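Local coordinates for N-acetylmuramoyl-L-alanine amidase (Peptoclostridium difficile, PDB 4RN7), which probably cleaves, as a zinc-dependent hydrolase, the amide bond between N-acetylmuramic acid and L-alanine in cell-wall peptidoglycan, at residues T59-L63 with K64-I68. Sequence-based numbering, arbitrary orientation.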
ATOM      1  N   THR A  59     -11.633  10.921   3.765  1.00 44.61           N
ATOM      2  CA  THR A  59     -11.256  11.831   4.838  1.00 38.21           C
ATOM      3  C   THR A  59      -9.828  12.317   4.668  1.00 39.62           C
ATOM      4  O   THR A  59      -8.943  11.524   4.336  1.00 33.90           O
ATOM      5  CB  THR A  59     -11.278  11.096   6.177  1.00 39.83           C
ATOM      6  OG1 THR A  59     -12.495  10.350   6.287  1.00 58.82           O
ATOM      7  CG2 THR A  59     -11.155  12.100   7.336  1.00 35.89           C
ATOM      8  N   TYR A  60      -9.592  13.605   4.911  1.00 33.65           N
ATOM      9  CA  TYR A  60      -8.225  14.119   4.896  1.00 38.33           C
ATOM     10  C   TYR A  60      -7.493  13.675   6.159  1.00 35.99           C
ATOM     11  O   TYR A  60      -8.006  13.859   7.272  1.00 34.87           O
ATOM     12  CB  TYR A  60      -8.211  15.657   4.820  1.00 36.52           C
ATOM     13  CG  TYR A  60      -6.807  16.220   4.877  1.00 40.78           C
ATOM     14  CD1 TYR A  60      -6.204  16.528   6.091  1.00 40.87           C
ATOM     15  CD2 TYR A  60      -6.070  16.410   3.716  1.00 40.50           C
ATOM     16  CE1 TYR A  60      -4.914  17.018   6.144  1.00 44.17           C
ATOM     17  CE2 TYR A  60      -4.782  16.897   3.761  1.00 52.07           C
ATOM     18  CZ  TYR A  60      -4.206  17.197   4.972  1.00 50.84           C
ATOM     19  OH  TYR A  60      -2.921  17.688   5.004  1.00 53.09           O
ATOM     20  N   ILE A  61      -6.296  13.113   5.998  1.00 35.14           N
ATOM     21  CA  ILE A  61      -5.429  12.832   7.140  1.00 32.67           C
ATOM     22  C   ILE A  61      -3.984  13.246   6.849  1.00 34.35           C
ATOM     23  O   ILE A  61      -3.409  12.824   5.841  1.00 32.98           O
ATOM     24  CB  ILE A  61      -5.448  11.347   7.513  1.00 28.57           C
ATOM     25  CG1 ILE A  61      -6.884  10.858   7.716  1.00 35.71           C
ATOM     26  CG2 ILE A  61      -4.605  11.093   8.757  1.00 30.45           C
ATOM     27  CD1 ILE A  61      -6.953   9.413   8.089  1.00 33.26           C
ATOM     28  N   SER A  62      -3.402  14.075   7.721  1.00 37.09           N
ATOM     29  CA  SER A  62      -2.018  14.520   7.514  1.00 45.43           C
ATOM     30  C   SER A  62      -1.023  13.361   7.633  1.00 36.22           C
ATOM     31  O   SER A  62      -1.347  12.322   8.211  1.00 32.11           O
ATOM     32  CB  SER A  62      -1.646  15.616   8.502  1.00 45.60           C
ATOM     33  OG  SER A  62      -1.457  15.093   9.808  1.00 37.34           O
ATOM     34  N   LEU A  63       0.183  13.523   7.086  1.00 37.86           N
ATOM     35  CA  LEU A  63       1.183  12.456   7.175  1.00 36.83           C
ATOM     36  C   LEU A  63       1.561  12.187   8.631  1.00 38.72           C
ATOM     37  O   LEU A  63       1.674  11.027   9.040  1.00 35.29           O
ATOM     38  CB  LEU A  63       2.441  12.807   6.370  1.00 38.31           C
ATOM     39  CG  LEU A  63       2.189  13.048   4.888  1.00 39.21           C
ATOM     40  CD1 LEU A  63       3.493  13.356   4.159  1.00 40.34           C
ATOM     41  CD2 LEU A  63       1.506  11.839   4.292  1.00 35.33           C
ATOM     42  N   LYS A  64       1.747  13.260   9.397  1.00 36.82           N
ATOM     43  CA  LYS A  64       2.076  13.152  10.811  1.00 34.07           C
ATOM     44  C   LYS A  64       1.005  12.328  11.520  1.00 37.93           C
ATOM     45  O   LYS A  64       1.318  11.410  12.284  1.00 36.29           O
ATOM     46  CB  LYS A  64       2.188  14.538  11.443  1.00 35.97           C
ATOM     47  CG  LYS A  64       2.475  14.515  12.942  1.00 46.27           C
ATOM     48  CD  LYS A  64       2.689  15.913  13.481  1.00 47.32           C
ATOM     49  CE  LYS A  64       3.055  15.880  14.956  1.00 51.56           C
ATOM     50  NZ  LYS A  64       3.164  17.242  15.522  1.00 62.23           N
ATOM     51  N   ASP A  65      -0.258  12.637  11.243  1.00 39.34           N
ATOM     52  CA  ASP A  65      -1.361  11.931  11.890  1.00 36.50           C
ATOM     53  C   ASP A  65      -1.396  10.440  11.540  1.00 30.81           C
ATOM     54  O   ASP A  65      -1.723   9.620  12.395  1.00 34.45           O
ATOM     55  CB  ASP A  65      -2.707  12.601  11.583  1.00 34.76           C
ATOM     56  CG  ASP A  65      -2.971  13.819  12.455  1.00 37.12           C
ATOM     57  OD1 ASP A  65      -2.101  14.179  13.288  1.00 38.37           O
ATOM     58  OD2 ASP A  65      -4.056  14.440  12.321  1.00 36.32           O
ATOM     59  N   ARG A  66      -1.072  10.077  10.296  1.00 26.03           N
ATOM     60  CA  ARG A  66      -1.074   8.662   9.919  1.00 25.99           C
ATOM     61  C   ARG A  66      -0.056   7.871  10.726  1.00 28.03           C
ATOM     62  O   ARG A  66      -0.348   6.766  11.195  1.00 29.97           O
ATOM     63  CB  ARG A  66      -0.820   8.489   8.418  1.00 27.33           C
ATOM     64  CG  ARG A  66      -1.939   9.073   7.579  1.00 27.42           C
ATOM     65  CD  ARG A  66      -1.554   9.270   6.121  1.00 28.47           C
ATOM     66  NE  ARG A  66      -2.553  10.090   5.431  1.00 28.91           N
ATOM     67  CZ  ARG A  66      -3.440   9.624   4.552  1.00 26.63           C
ATOM     68  NH1 ARG A  66      -3.463   8.333   4.229  1.00 28.71           N
ATOM     69  NH2 ARG A  66      -4.309  10.462   3.989  1.00 29.66           N
ATOM     70  N   ALA A  67       1.134   8.438  10.907  1.00 30.03           N
ATOM     71  CA  ALA A  67       2.166   7.757  11.682  1.00 32.82           C
ATOM     72  C   ALA A  67       1.751   7.678  13.149  1.00 29.90           C
ATOM     73  O   ALA A  67       1.991   6.677  13.821  1.00 33.31           O
ATOM     74  CB  ALA A  67       3.513   8.464  11.535  1.00 33.81           C
ATOM     75  N   ILE A  68       1.111   8.728  13.648  1.00 32.99           N
ATOM     76  CA  ILE A  68       0.622   8.703  15.020  1.00 33.29           C
ATOM     77  C   ILE A  68      -0.428   7.606  15.193  1.00 29.76           C
ATOM     78  O   ILE A  68      -0.345   6.810  16.134  1.00 34.39           O
ATOM     79  CB  ILE A  68       0.061  10.070  15.449  1.00 32.32           C
ATOM     80  CG1 ILE A  68       1.205  11.067  15.673  1.00 35.58           C
ATOM     81  CG2 ILE A  68      -0.766   9.956  16.740  1.00 32.91           C
ATOM     82  CD1 ILE A  68       0.733  12.479  15.917  1.00 39.59           C
TER
HETATM   83  O   HOH W   1      -5.335  13.086   3.175  1.00 30.30           O
HETATM   84  O   HOH W   2      -5.108  15.101   9.765  1.00 34.56           O
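Lys-64, the second residue of helix 63-72, sets its CB 4.0 Å from the OG of the N-cap residue Ser-62, and its extended chain then runs away from the preceding loop. Asp-65 makes the capping bond: its backbone N donates to Ser-62 OG at 3.1 Å. With chi1 at 74°, Ser-62 holds its hydroxyl between its own backbone N and carbonyl carbon, turned back over the start of the helix. Asp-65 OD2 accepts from a water that in turn accepts from Ser-62 N, and Asp-65 CB packs 3.7 Å from Ile-61 CG2. Arg-66 N closes the first helical turn on Ser-62 O, and the Arg-66 chain, extended from CG to NE, passes Ile-61 CG2, which lies 3.5 Å from CG. The guanidinium of Arg-66 then meets Ile-61 O side-on through two nitrogens: NE at 2.9 Å approaches from above the carbonyl plane, whereas NH2 at 3.1 Å lies in that plane, on a lone pair. Since the oxygen sits near the guanidinium plane, this paired grip should restrict rotation of the group. Ala-67 N bonds to Leu-63 O at 3.2 Å. Beyond the loop, Arg-66 NH1 forms a salt bridge with Asp-9 and bonds to Pro-10 O, and NH2 also donates to the backbone O of the zinc ligand His-12. Within this zinc-binding amidase domain (Amidase_3 family), Arg-66 thus ties the start of helix 63-72 to the metal-site end of strand 4-10, while Leu-63 packs against helix 135-139.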